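Local coordinates for protein PA0821 (PDB 7DRG) that probably acts as the immunity protein that protects Pseudomonas aeruginosa against a putative VRR-NUC effector of its own type VI secretion system, at residues Q60-D63 with E64-L68; L87-Y90 with R91-Q94; Q94-R97 with E98-G101; L152-Q155 with E156-L160; L165-D168 with F169-L173. One frame throughout, in Å; residues are numbered along the deposited sequence.

Interaction 1: residues Q60-D63 with E64-L68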
loop_
_atom_site.group_PDB
_atom_site.type_symbol
_atom_site.label_atom_id
_atom_site.label_comp_id
_atom_site.label_asym_id
_atom_site.label_seq_id
_atom_site.Cartn_x
_atom_site.Cartn_y
_atom_site.Cartn_z
ATOM N N GLN B 60 35.706 0.102 -17.375
ATOM C CA GLN B 60 35.188 0.666 -18.617
ATOM C C GLN B 60 33.696 0.945 -18.503
ATOM O O GLN B 60 33.214 1.967 -19.006
ATOM C CB GLN B 60 35.495 -0.274 -19.788
ATOM C CG GLN B 60 34.902 0.151 -21.134
ATOM C CD GLN B 60 35.477 1.437 -21.710
ATOM O OE1 GLN B 60 36.617 1.813 -21.440
ATOM N NE2 GLN B 60 34.680 2.111 -22.533
ATOM N N CYS B 61 32.957 0.072 -17.806
ATOM C CA CYS B 61 31.555 0.366 -17.510
ATOM C C CYS B 61 31.424 1.681 -16.755
ATOM O O CYS B 61 30.570 2.518 -17.082
ATOM C CB CYS B 61 30.922 -0.761 -16.697
ATOM S SG CYS B 61 30.738 -2.343 -17.533
ATOM N N PHE B 62 32.258 1.879 -15.729
ATOM C CA PHE B 62 32.156 3.108 -14.955
ATOM C C PHE B 62 32.522 4.327 -15.791
ATOM O O PHE B 62 31.895 5.384 -15.646
ATOM C CB PHE B 62 33.022 3.033 -13.696
ATOM C CG PHE B 62 32.840 4.214 -12.785
ATOM C CD1 PHE B 62 31.604 4.461 -12.207
ATOM C CD2 PHE B 62 33.885 5.082 -12.518
ATOM C CE1 PHE B 62 31.407 5.550 -11.377
ATOM C CE2 PHE B 62 33.690 6.176 -11.676
ATOM C CZ PHE B 62 32.450 6.402 -11.107
ATOM N N ASP B 63 33.531 4.215 -16.667
ATOM C CA ASP B 63 33.862 5.339 -17.544
ATOM C C ASP B 63 32.651 5.761 -18.371
ATOM O O ASP B 63 32.357 6.953 -18.503
ATOM C CB ASP B 63 35.014 4.968 -18.479
ATOM C CG ASP B 63 36.366 4.920 -17.788
ATOM O OD1 ASP B 63 36.513 5.480 -16.679
ATOM O OD2 ASP B 63 37.294 4.331 -18.389
ATOM N N GLU B 64 31.949 4.780 -18.944
ATOM C CA GLU B 64 30.743 5.041 -19.728
ATOM C C GLU B 64 29.665 5.713 -18.889
ATOM O O GLU B 64 29.005 6.661 -19.334
ATOM C CB GLU B 64 30.207 3.730 -20.284
ATOM C CG GLU B 64 30.635 3.374 -21.655
ATOM C CD GLU B 64 29.725 2.317 -22.236
ATOM O OE1 GLU B 64 29.917 1.129 -21.906
ATOM O OE2 GLU B 64 28.801 2.683 -22.996
ATOM N N PHE B 65 29.450 5.202 -17.678
ATOM C CA PHE B 65 28.428 5.752 -16.797
ATOM C C PHE B 65 28.807 7.149 -16.325
ATOM O O PHE B 65 27.965 8.054 -16.288
ATOM C CB PHE B 65 28.234 4.805 -15.614
ATOM C CG PHE B 65 27.305 5.319 -14.559
ATOM C CD1 PHE B 65 25.934 5.213 -14.718
ATOM C CD2 PHE B 65 27.805 5.894 -13.397
ATOM C CE1 PHE B 65 25.073 5.675 -13.733
ATOM C CE2 PHE B 65 26.943 6.354 -12.406
ATOM C CZ PHE B 65 25.580 6.247 -12.588
ATOM N N GLU B 66 30.079 7.339 -15.982
ATOM C CA GLU B 66 30.520 8.605 -15.412
ATOM C C GLU B 66 30.439 9.737 -16.426
ATOM O O GLU B 66 30.275 10.899 -16.033
ATOM C CB GLU B 66 31.943 8.456 -14.866
ATOM C CG GLU B 66 32.389 9.560 -13.940
ATOM C CD GLU B 66 33.754 9.293 -13.329
ATOM O OE1 GLU B 66 34.669 8.879 -14.077
ATOM O OE2 GLU B 66 33.912 9.497 -12.103
ATOM N N ARG B 67 30.550 9.432 -17.727
ATOM C CA ARG B 67 30.367 10.480 -18.726
ATOM C C ARG B 67 29.001 11.136 -18.586
ATOM O O ARG B 67 28.867 12.349 -18.792
ATOM C CB ARG B 67 30.544 9.921 -20.139
ATOM C CG ARG B 67 30.513 11.001 -21.213
ATOM C CD ARG B 67 30.645 10.431 -22.621
ATOM N NE ARG B 67 29.545 9.527 -22.946
ATOM C CZ ARG B 67 28.346 9.922 -23.360
ATOM N NH1 ARG B 67 28.083 11.214 -23.509
ATOM N NH2 ARG B 67 27.409 9.021 -23.624
ATOM N N LEU B 68 27.987 10.362 -18.200
ATOM C CA LEU B 68 26.662 10.919 -17.963
ATOM C C LEU B 68 26.499 11.453 -16.548
ATOM O O LEU B 68 25.853 12.488 -16.349
ATOM C CB LEU B 68 25.587 9.859 -18.214
ATOM C CG LEU B 68 25.699 9.031 -19.490
ATOM C CD1 LEU B 68 24.505 8.086 -19.578
ATOM C CD2 LEU B 68 25.794 9.932 -20.717
#
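Residues 60-63 and 64-68 are successive turns of one alpha-helix, joined by four i to i+4 bonds running from Glu-64 N to Gln-60 O, Phe-65 N to Cys-61 O, Glu-66 N to Phe-62 O and Arg-67 N to Asp-63 O. The Glu-66 N to Phe-62 O bond is the shortest of the four at 2.7 Å, with its donor almost in line with the C=O bond; Arg-67 N stands farther from Asp-63 O, at 3.2 Å.

Phe-62 carries most of the side-chain contact. Its CG lies trans to its own backbone N (chi1 -174°), which swings the ring along the helix toward the next turn. There Glu-66 CB sits over one face, near the rim, and Glu-66 OE2 comes to 3.4 Å from Phe-62 CE2, the carboxylate turned 53° from the ring. That OE2 is held by a hydrogen bond to Tyr-90 OH. On another side of the ring, Phe-62 CE1 meets Phe-65 CD2 at 4.1 Å, arriving at the edge of the Phe-65 ring. Both phenylalanines then reach Phe-127, and Phe-62 also stacks with Tyr-113.

The acidic residues turn to neighbouring elements. Asp-63 pairs with Arg-97, and Glu-64, whose CB rests 3.4 Å from Cys-61 O, pairs with Arg-172. The arrangement is that of an amphipathic helix lying on beta strands: aromatic rings at i and i+3 are buried against strands 109-114 and 126-131, while Asp-63 and Glu-64 bind arginines of helices 96-101 and 161-173.

Interaction 2: residues L87-Y90 with R91-Q94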
loop_
_atom_site.group_PDB
_atom_site.type_symbol
_atom_site.label_atom_id
_atom_site.label_comp_id
_atom_site.label_asym_id
_atom_site.label_seq_id
_atom_site.Cartn_x
_atom_site.Cartn_y
_atom_site.Cartn_z
ATOM N N LEU B 87 33.239 6.158 3.810
ATOM C CA LEU B 87 32.538 7.222 3.105
ATOM C C LEU B 87 33.530 8.262 2.612
ATOM O O LEU B 87 34.324 8.788 3.399
ATOM C CB LEU B 87 31.500 7.891 4.005
ATOM C CG LEU B 87 30.808 9.080 3.339
ATOM C CD1 LEU B 87 30.050 8.619 2.098
ATOM C CD2 LEU B 87 29.876 9.767 4.328
ATOM N N THR B 88 33.475 8.571 1.315
ATOM C CA THR B 88 34.335 9.575 0.701
ATOM C C THR B 88 33.490 10.493 -0.171
ATOM O O THR B 88 32.665 10.015 -0.952
ATOM C CB THR B 88 35.441 8.918 -0.147
ATOM O OG1 THR B 88 36.116 7.913 0.626
ATOM C CG2 THR B 88 36.451 9.957 -0.621
ATOM N N ALA B 89 33.691 11.805 -0.044
ATOM C CA ALA B 89 33.054 12.728 -0.974
ATOM C C ALA B 89 33.562 12.461 -2.385
ATOM O O ALA B 89 34.746 12.186 -2.590
ATOM C CB ALA B 89 33.332 14.177 -0.584
ATOM N N TYR B 90 32.656 12.536 -3.363
ATOM C CA TYR B 90 33.014 12.169 -4.735
ATOM C C TYR B 90 34.173 13.014 -5.257
ATOM O O TYR B 90 35.047 12.512 -5.976
ATOM C CB TYR B 90 31.786 12.299 -5.639
ATOM C CG TYR B 90 32.047 12.070 -7.117
ATOM C CD1 TYR B 90 32.418 10.818 -7.592
ATOM C CD2 TYR B 90 31.885 13.102 -8.032
ATOM C CE1 TYR B 90 32.652 10.606 -8.955
ATOM C CE2 TYR B 90 32.115 12.904 -9.385
ATOM C CZ TYR B 90 32.488 11.657 -9.840
ATOM O OH TYR B 90 32.704 11.473 -11.190
ATOM N N ARG B 91 34.197 14.298 -4.888
ATOM C CA ARG B 91 35.299 15.191 -5.237
ATOM C C ARG B 91 36.648 14.662 -4.769
ATOM O O ARG B 91 37.671 14.928 -5.409
ATOM C CB ARG B 91 35.068 16.570 -4.619
ATOM C CG ARG B 91 34.464 17.602 -5.535
ATOM C CD ARG B 91 34.514 18.969 -4.867
ATOM N NE ARG B 91 35.889 19.409 -4.640
ATOM C CZ ARG B 91 36.580 20.160 -5.490
ATOM N NH1 ARG B 91 36.023 20.558 -6.626
ATOM N NH2 ARG B 91 37.828 20.515 -5.208
ATOM N N ASP B 92 36.681 13.953 -3.641
ATOM C CA ASP B 92 37.929 13.516 -3.025
ATOM C C ASP B 92 38.349 12.110 -3.429
ATOM O O ASP B 92 39.374 11.622 -2.940
ATOM C CB ASP B 92 37.810 13.578 -1.501
ATOM C CG ASP B 92 37.500 14.969 -0.997
ATOM O OD1 ASP B 92 37.867 15.938 -1.695
ATOM O OD2 ASP B 92 36.898 15.088 0.095
ATOM N N THR B 93 37.586 11.438 -4.284
ATOM C CA THR B 93 37.859 10.040 -4.572
ATOM C C THR B 93 39.013 9.895 -5.554
ATOM O O THR B 93 39.261 10.764 -6.395
ATOM C CB THR B 93 36.622 9.338 -5.136
ATOM O OG1 THR B 93 36.202 9.980 -6.349
ATOM C CG2 THR B 93 35.483 9.362 -4.130
ATOM N N GLN B 94 39.718 8.775 -5.435
ATOM C CA GLN B 94 40.669 8.344 -6.444
ATOM C C GLN B 94 39.924 7.746 -7.632
ATOM O O GLN B 94 38.791 7.279 -7.489
ATOM C CB GLN B 94 41.614 7.298 -5.866
ATOM C CG GLN B 94 42.473 7.777 -4.716
ATOM C CD GLN B 94 43.310 6.657 -4.135
ATOM O OE1 GLN B 94 42.794 5.776 -3.446
ATOM N NE2 GLN B 94 44.604 6.673 -4.427
HETATM O O HOH W 1 35.636 12.931 1.726
#
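The carbonyl oxygen of Tyr-90 is gripped twice by Thr-93, through OG1 at 2.8 Å and through the backbone N at 3.2 Å. The two donors approach differently: the hydroxyl lies only 19° from the carbonyl plane, whereas the amide N stands well above it. The hydroxyl reaches this oxygen because OG1 sits between the backbone N and carbonyl carbon of Thr-93 (chi1 60°), directed back at the preceding turn; the amide bond comes from the turn itself. In this setting Thr-93 OG1 also passes 4.1 Å from Tyr-90 CD1.

One residue earlier, Asp-92 N donates to Ala-89 O at 2.8 Å, so two consecutive i to i+3 bonds wind the chain into a short 3-10 turn directly after strand 87-89. Thr-93 CG2 packs back on the strand end, 3.3 Å from Ala-89 O and 3.7 Å from Thr-88 CG2. A water bridges the two segments: it accepts from Ala-89 N and donates to Asp-92 OD2 at 3.0 Å, tying the carboxylate to the edge of the strand.

Strand 87-89 pairs with strand 75-77 through backbone bonds between Thr-88 and Leu-76, and Tyr-90 continues the pairing with Thr-74. The chemistry therefore implies a turn fixed largely by backbone carbonyls, with a threonine hydroxyl adding a second bond to one of them and the Thr-88 and Thr-93 methyl groups in contact, as the chain leaves the strand for helix 96-101.

Interaction 3: residues Q94-R97 with E98-G101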
loop_
_atom_site.group_PDB
_atom_site.type_symbol
_atom_site.label_atom_id
_atom_site.label_comp_id
_atom_site.label_asym_id
_atom_site.label_seq_id
_atom_site.Cartn_x
_atom_site.Cartn_y
_atom_site.Cartn_z
ATOM N N GLN B 94 39.718 8.775 -5.435
ATOM C CA GLN B 94 40.669 8.344 -6.444
ATOM C C GLN B 94 39.924 7.746 -7.632
ATOM O O GLN B 94 38.791 7.279 -7.489
ATOM C CB GLN B 94 41.614 7.298 -5.866
ATOM C CG GLN B 94 42.473 7.777 -4.716
ATOM C CD GLN B 94 43.310 6.657 -4.135
ATOM O OE1 GLN B 94 42.794 5.776 -3.446
ATOM N NE2 GLN B 94 44.604 6.673 -4.427
ATOM N N PRO B 95 40.535 7.744 -8.817
ATOM C CA PRO B 95 39.936 7.027 -9.947
ATOM C C PRO B 95 39.695 5.570 -9.595
ATOM O O PRO B 95 40.465 4.952 -8.856
ATOM C CB PRO B 95 40.989 7.163 -11.053
ATOM C CG PRO B 95 41.683 8.432 -10.726
ATOM C CD PRO B 95 41.737 8.492 -9.218
ATOM N N LEU B 96 38.603 5.024 -10.135
ATOM C CA LEU B 96 38.270 3.631 -9.861
ATOM C C LEU B 96 39.411 2.699 -10.259
ATOM O O LEU B 96 39.727 1.759 -9.525
ATOM C CB LEU B 96 36.966 3.246 -10.572
ATOM C CG LEU B 96 36.435 1.846 -10.285
ATOM C CD1 LEU B 96 36.202 1.682 -8.790
ATOM C CD2 LEU B 96 35.134 1.604 -11.041
ATOM N N ARG B 97 40.068 2.963 -11.396
ATOM C CA ARG B 97 41.186 2.114 -11.812
ATOM C C ARG B 97 42.331 2.145 -10.806
ATOM O O ARG B 97 43.054 1.152 -10.655
ATOM C CB ARG B 97 41.696 2.545 -13.190
ATOM C CG ARG B 97 40.727 2.243 -14.324
ATOM C CD ARG B 97 41.147 2.897 -15.641
ATOM N NE ARG B 97 40.022 2.980 -16.571
ATOM C CZ ARG B 97 39.673 2.011 -17.400
ATOM N NH1 ARG B 97 40.366 0.884 -17.418
ATOM N NH2 ARG B 97 38.631 2.186 -18.201
ATOM N N GLU B 98 42.517 3.271 -10.116
ATOM C CA GLU B 98 43.587 3.357 -9.133
ATOM C C GLU B 98 43.249 2.548 -7.887
ATOM O O GLU B 98 44.119 1.881 -7.317
ATOM C CB GLU B 98 43.859 4.822 -8.786
ATOM C CG GLU B 98 45.061 5.061 -7.873
ATOM C CD GLU B 98 46.412 4.925 -8.572
ATOM O OE1 GLU B 98 46.482 5.001 -9.818
ATOM O OE2 GLU B 98 47.420 4.748 -7.855
HETATM N N MSE B 99 41.991 2.578 -7.459
HETATM C CA MSE B 99 41.584 1.813 -6.288
HETATM C C MSE B 99 41.614 0.317 -6.592
HETATM O O MSE B 99 42.035 -0.484 -5.754
HETATM C CB MSE B 99 40.198 2.256 -5.818
HETATM C CG MSE B 99 40.218 3.634 -5.184
HETATM SE SE MSE B 99 38.461 4.163 -4.525
HETATM C CE MSE B 99 37.577 4.478 -6.248
HETATM N N MSE B 100 41.224 -0.049 -7.802
HETATM C CA MSE B 100 41.246 -1.484 -8.154
HETATM C C MSE B 100 42.701 -1.951 -8.281
HETATM O O MSE B 100 42.970 -3.108 -8.014
HETATM C CB MSE B 100 40.512 -1.713 -9.475
HETATM C CG MSE B 100 39.105 -1.210 -9.507
HETATM SE SE MSE B 100 37.978 -2.606 -10.261
HETATM C CE MSE B 100 38.286 -3.620 -8.705
ATOM N N GLY B 101 43.597 -1.063 -8.700
ATOM C CA GLY B 101 44.988 -1.455 -8.854
ATOM C C GLY B 101 45.688 -1.780 -7.554
ATOM O O GLY B 101 46.720 -2.462 -7.567
#
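Leu-96, Met-99 and Met-100, the last two being selenomethionines, form the apolar side of this contact. Leu-96 and Met-100 run alongside each other and point the same way, CG to CG at 4.1 Å. Met-99 lies roughly at right angles to Leu-96, bringing its terminal CE to 4.0 Å from Leu-96 CD1. The bend at the end of the Met-99 chain (chi3 -72°) also carries CE back over the start of the helix, 3.3 Å from Gln-94 O. Packing is close at Met-100 as well, where CG stands 3.0 Å from Leu-96 O.

Gln-94 reaches forward beside this turn with its chain extended. Its amide straddles two residues: OE1 comes to 3.8 Å from Met-99 CG, and NE2 approaches Glu-98 CG equally closely. These are contacts with aliphatic carbons.

The backbone sets the positions of these groups. Pro-95 occupies the N-cap position, and its carbonyl O receives Met-99 N at 3.1 Å, with a weaker bond from Glu-98 N. Met-100 N then binds Leu-96 O nearly head-on, while Gly-101 N reaches Arg-97 O from above the carbonyl plane.

Farther out, Leu-96 and Met-99 touch Phe-111, Met-100 touches Leu-109, and Leu-96 also meets Phe-62. Arg-97 reaches the same helix as Leu-96 does, 52-69, where Asp-63 is its partner. The whole is a short amphipathic helix, opened by a proline N-cap, that packs its apolar side against both strand 109-114 and helix 52-69.

Interaction 4: residues L152-Q155 with E156-L160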
loop_
_atom_site.group_PDB
_atom_site.type_symbol
_atom_site.label_atom_id
_atom_site.label_comp_id
_atom_site.label_asym_id
_atom_site.label_seq_id
_atom_site.Cartn_x
_atom_site.Cartn_y
_atom_site.Cartn_z
ATOM N N LEU B 152 14.502 9.137 -13.698
ATOM C CA LEU B 152 13.427 8.989 -14.676
ATOM C C LEU B 152 13.387 10.165 -15.643
ATOM O O LEU B 152 13.112 9.986 -16.835
ATOM C CB LEU B 152 12.084 8.841 -13.960
ATOM C CG LEU B 152 11.926 7.626 -13.044
ATOM C CD1 LEU B 152 10.484 7.531 -12.555
ATOM C CD2 LEU B 152 12.312 6.342 -13.740
ATOM N N LEU B 153 13.644 11.378 -15.149
ATOM C CA LEU B 153 13.623 12.541 -16.031
ATOM C C LEU B 153 14.759 12.473 -17.040
ATOM O O LEU B 153 14.586 12.852 -18.204
ATOM C CB LEU B 153 13.700 13.834 -15.215
ATOM C CG LEU B 153 13.619 15.142 -16.011
ATOM C CD1 LEU B 153 12.300 15.234 -16.789
ATOM C CD2 LEU B 153 13.795 16.346 -15.098
ATOM N N TYR B 154 15.924 11.977 -16.618
ATOM C CA TYR B 154 17.011 11.769 -17.567
ATOM C C TYR B 154 16.594 10.788 -18.655
ATOM O O TYR B 154 16.848 11.013 -19.845
ATOM C CB TYR B 154 18.269 11.272 -16.843
ATOM C CG TYR B 154 19.458 11.231 -17.767
ATOM C CD1 TYR B 154 20.264 12.345 -17.933
ATOM C CD2 TYR B 154 19.744 10.095 -18.511
ATOM C CE1 TYR B 154 21.330 12.323 -18.799
ATOM C CE2 TYR B 154 20.811 10.064 -19.388
ATOM C CZ TYR B 154 21.602 11.180 -19.521
ATOM O OH TYR B 154 22.664 11.164 -20.395
ATOM N N GLN B 155 15.965 9.681 -18.257
ATOM C CA GLN B 155 15.508 8.688 -19.224
ATOM C C GLN B 155 14.526 9.288 -20.223
ATOM O O GLN B 155 14.600 8.994 -21.421
ATOM C CB GLN B 155 14.878 7.496 -18.495
ATOM C CG GLN B 155 14.054 6.579 -19.399
ATOM C CD GLN B 155 14.887 5.866 -20.453
ATOM O OE1 GLN B 155 16.098 5.709 -20.304
ATOM N NE2 GLN B 155 14.231 5.417 -21.516
ATOM N N GLU B 156 13.606 10.137 -19.761
ATOM C CA GLU B 156 12.664 10.737 -20.702
ATOM C C GLU B 156 13.358 11.675 -21.691
ATOM O O GLU B 156 12.961 11.743 -22.860
ATOM C CB GLU B 156 11.555 11.461 -19.936
ATOM C CG GLU B 156 10.471 10.513 -19.442
ATOM C CD GLU B 156 9.405 11.206 -18.623
ATOM O OE1 GLU B 156 9.609 12.378 -18.250
ATOM O OE2 GLU B 156 8.370 10.566 -18.341
ATOM N N ARG B 157 14.408 12.377 -21.261
ATOM C CA ARG B 157 15.107 13.293 -22.159
ATOM C C ARG B 157 16.137 12.594 -23.044
ATOM O O ARG B 157 16.451 13.098 -24.131
ATOM C CB ARG B 157 15.779 14.398 -21.346
ATOM C CG ARG B 157 14.786 15.256 -20.589
ATOM C CD ARG B 157 15.452 16.220 -19.630
ATOM N NE ARG B 157 14.504 17.235 -19.174
ATOM C CZ ARG B 157 14.710 18.046 -18.142
ATOM N NH1 ARG B 157 15.833 17.958 -17.442
ATOM N NH2 ARG B 157 13.789 18.941 -17.807
ATOM N N GLN B 158 16.686 11.460 -22.607
ATOM C CA GLN B 158 17.688 10.708 -23.366
ATOM C C GLN B 158 17.287 9.238 -23.376
ATOM O O GLN B 158 17.914 8.406 -22.708
ATOM C CB GLN B 158 19.088 10.877 -22.766
ATOM C CG GLN B 158 19.501 12.313 -22.473
ATOM C CD GLN B 158 19.731 13.130 -23.726
ATOM O OE1 GLN B 158 20.027 12.585 -24.790
ATOM N NE2 GLN B 158 19.600 14.446 -23.607
ATOM N N PRO B 159 16.254 8.878 -24.145
ATOM C CA PRO B 159 15.641 7.547 -23.987
ATOM C C PRO B 159 16.508 6.380 -24.442
ATOM O O PRO B 159 16.128 5.228 -24.189
ATOM C CB PRO B 159 14.359 7.648 -24.831
ATOM C CG PRO B 159 14.598 8.766 -25.765
ATOM C CD PRO B 159 15.491 9.738 -25.066
ATOM N N LEU B 160 17.641 6.621 -25.100
ATOM C CA LEU B 160 18.510 5.528 -25.515
ATOM C C LEU B 160 19.750 5.376 -24.643
ATOM O O LEU B 160 20.485 4.398 -24.813
ATOM C CB LEU B 160 18.940 5.708 -26.979
ATOM C CG LEU B 160 17.780 5.786 -27.971
ATOM C CD1 LEU B 160 18.325 5.839 -29.383
ATOM C CD2 LEU B 160 16.834 4.602 -27.806
HETATM O O HOH W 2 18.468 6.987 -20.423
HETATM O O HOH W 3 17.231 3.936 -22.081
#
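Glu-156 opens the second half of the turn by donating its backbone N to Leu-152 O at 3.0 Å, its side chain running out past Leu-153. Arg-157 N binds Leu-153 O in the same way. The extended Arg-157 chain then lays one face of its guanidinium on the leucine below, NH1 standing 3.5 Å from Leu-153 CD2.

Gln-158, the first residue to leave helical geometry, still donates N to Tyr-154 O at 2.8 Å. Its CG lies over a face of the Tyr-154 ring, 4.1 Å from the centroid and 23° off the normal, a CH-pi contact; the tyrosine hydroxyl is bound by Asp-161.

Pro-159, having no N-H to offer, instead brings its CA to 3.1 Å from Gln-155 O. The bend in the Gln-155 side chain (chi2 65°) curls its amide over this end, where NE2 donates to Pro-159 O at 3.3 Å. Two waters both donate to Gln-155 OE1, one also serving Gln-158 O and the other Pro-159 O. The chemistry implies that a buried glutamine, with both ends of its amide engaged, ties off the carbonyls where helix 152-157 unwinds.

Interaction 5: residues L165-D168 with F169-L173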
loop_
_atom_site.group_PDB
_atom_site.type_symbol
_atom_site.label_atom_id
_atom_site.label_comp_id
_atom_site.label_asym_id
_atom_site.label_seq_id
_atom_site.Cartn_x
_atom_site.Cartn_y
_atom_site.Cartn_z
ATOM N N LEU B 165 23.801 1.715 -22.140
ATOM C CA LEU B 165 24.665 1.269 -21.048
ATOM C C LEU B 165 24.387 -0.184 -20.693
ATOM O O LEU B 165 25.315 -0.979 -20.511
ATOM C CB LEU B 165 24.481 2.155 -19.810
ATOM C CG LEU B 165 24.888 3.622 -19.877
ATOM C CD1 LEU B 165 24.566 4.293 -18.543
ATOM C CD2 LEU B 165 26.368 3.770 -20.224
ATOM N N PHE B 166 23.103 -0.545 -20.566
ATOM C CA PHE B 166 22.763 -1.902 -20.148
ATOM C C PHE B 166 23.297 -2.932 -21.137
ATOM O O PHE B 166 23.868 -3.954 -20.735
ATOM C CB PHE B 166 21.244 -2.033 -19.972
ATOM C CG PHE B 166 20.827 -3.272 -19.239
ATOM C CD1 PHE B 166 20.837 -3.302 -17.854
ATOM C CD2 PHE B 166 20.424 -4.406 -19.927
ATOM C CE1 PHE B 166 20.459 -4.448 -17.176
ATOM C CE2 PHE B 166 20.044 -5.547 -19.252
ATOM C CZ PHE B 166 20.058 -5.564 -17.871
ATOM N N ILE B 167 23.147 -2.665 -22.435
ATOM C CA ILE B 167 23.671 -3.581 -23.443
ATOM C C ILE B 167 25.197 -3.585 -23.428
ATOM O O ILE B 167 25.825 -4.646 -23.495
ATOM C CB ILE B 167 23.122 -3.213 -24.831
ATOM C CG1 ILE B 167 21.590 -3.162 -24.820
ATOM C CG2 ILE B 167 23.644 -4.190 -25.874
ATOM C CD1 ILE B 167 20.934 -4.391 -24.256
ATOM N N ASP B 168 25.815 -2.402 -23.362
ATOM C CA ASP B 168 27.274 -2.328 -23.336
ATOM C C ASP B 168 27.841 -3.075 -22.140
ATOM O O ASP B 168 28.851 -3.779 -22.261
ATOM C CB ASP B 168 27.739 -0.872 -23.306
ATOM C CG ASP B 168 27.620 -0.186 -24.667
ATOM O OD1 ASP B 168 27.227 -0.850 -25.640
ATOM O OD2 ASP B 168 27.906 1.029 -24.758
ATOM N N PHE B 169 27.198 -2.940 -20.974
ATOM C CA PHE B 169 27.703 -3.613 -19.780
ATOM C C PHE B 169 27.520 -5.122 -19.891
ATOM O O PHE B 169 28.401 -5.894 -19.494
ATOM C CB PHE B 169 26.986 -3.111 -18.513
ATOM C CG PHE B 169 27.208 -1.652 -18.182
ATOM C CD1 PHE B 169 28.011 -0.834 -18.954
ATOM C CD2 PHE B 169 26.596 -1.108 -17.054
ATOM C CE1 PHE B 169 28.191 0.496 -18.634
ATOM C CE2 PHE B 169 26.774 0.224 -16.725
ATOM C CZ PHE B 169 27.574 1.026 -17.504
ATOM N N ALA B 170 26.370 -5.558 -20.410
ATOM C CA ALA B 170 26.141 -6.984 -20.601
ATOM C C ALA B 170 27.196 -7.575 -21.519
ATOM O O ALA B 170 27.709 -8.675 -21.275
ATOM C CB ALA B 170 24.747 -7.216 -21.181
ATOM N N ARG B 171 27.532 -6.842 -22.577
ATOM C CA ARG B 171 28.510 -7.308 -23.550
ATOM C C ARG B 171 29.872 -7.549 -22.905
ATOM O O ARG B 171 30.551 -8.533 -23.230
ATOM C CB ARG B 171 28.601 -6.283 -24.678
ATOM C CG ARG B 171 29.351 -6.716 -25.904
ATOM C CD ARG B 171 28.672 -6.124 -27.131
ATOM N NE ARG B 171 28.279 -4.726 -26.938
ATOM C CZ ARG B 171 27.296 -4.135 -27.609
ATOM N NH1 ARG B 171 26.599 -4.825 -28.507
ATOM N NH2 ARG B 171 26.998 -2.859 -27.382
ATOM N N ARG B 172 30.273 -6.692 -21.972
ATOM C CA ARG B 172 31.610 -6.852 -21.352
ATOM C C ARG B 172 31.619 -7.834 -20.183
ATOM O O ARG B 172 32.652 -8.406 -19.962
ATOM C CB ARG B 172 32.126 -5.612 -20.619
ATOM C CG ARG B 172 31.789 -4.272 -21.207
ATOM C CD ARG B 172 32.772 -3.222 -20.773
ATOM N NE ARG B 172 32.761 -2.211 -21.792
ATOM C CZ ARG B 172 31.933 -1.194 -21.806
ATOM N NH1 ARG B 172 31.074 -1.039 -20.827
ATOM N NH2 ARG B 172 31.962 -0.326 -22.787
ATOM N N LEU B 173 30.518 -7.963 -19.445
ATOM C CA LEU B 173 30.553 -8.756 -18.229
ATOM C C LEU B 173 30.029 -10.168 -18.425
ATOM O O LEU B 173 30.211 -11.003 -17.527
ATOM C CB LEU B 173 29.741 -8.062 -17.123
ATOM C CG LEU B 173 30.247 -6.667 -16.736
ATOM C CD1 LEU B 173 29.311 -6.018 -15.724
ATOM C CD2 LEU B 173 31.664 -6.746 -16.174
#
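Leu-165 lies alongside Phe-169 one turn on, the two side chains pointing the same way. Its CB sits over the ring, 4.3 Å from the centroid and 21° off the normal. The ring is turned in line with its CA-CB bond (chi2 -1°), which also sets a face over the Leu-165 carbonyl: that O is 3.1 Å from Phe-169 CG while it accepts Phe-169 N at 2.8 Å.

Phe-166 presents its O to Ala-170 N, and Ala-170 CB lies 3.4 Å from Phe-166 O. The Phe-166 ring turns away, to Leu-44, Phe-148 and Leu-233. Ile-167 accepts Arg-171 N, and its CG2 lies over a face of the Arg-171 guanidinium, 3.9 Å from NH2.

Asp-168 closes the series with a salt bridge: OD1 meets Arg-171 NH2 at 2.7 Å, nearly along the C-O axis and close to the guanidinium plane. The same OD1 is bound by Gln-164, and Arg-171 uses NH1 on Glu-360. The Asp-168 carbonyl accepts Arg-172 N at 3.3 Å and is overlaid by a face of the Arg-172 guanidinium, while Arg-172 CG lies 3.2 Å from Asp-168 O.

The chemistry divides the helix in two. Phe-166, Phe-169 and Ala-170 are buried against strands of the protein, while on the other flank Arg-172 bridges to Glu-64 and the two arginines probably offset the nearby acids, including the close Glu-64 and Asp-168 carboxylates.

Overall arrangement
Interaction 1 is linked to each of the others. Its centre lies about 11 Å from that of interaction 5, where Glu-64 OE1 meets Arg-172 NH2 at 2.7 Å and Glu-64 OE2 comes to 2.6 Å from Asp-168 OD2; two carboxylates so close probably share a proton. The salt bridge to interaction 3, Asp-63 OD2 to Arg-97 NH2, measures 2.5 Å, and interaction 2 is joined through Tyr-90. Interaction 4 touches more lightly, through Leu-68 CD2 and Tyr-154 OH. Interactions 2 and 3 share Gln-94, whereas interactions 3 and 4 lie far apart, with centres about 29 Å from each other. Helix 52-69 thus joins the strand, turn and helix of residues 87-101 to helices 152-157 and 161-173.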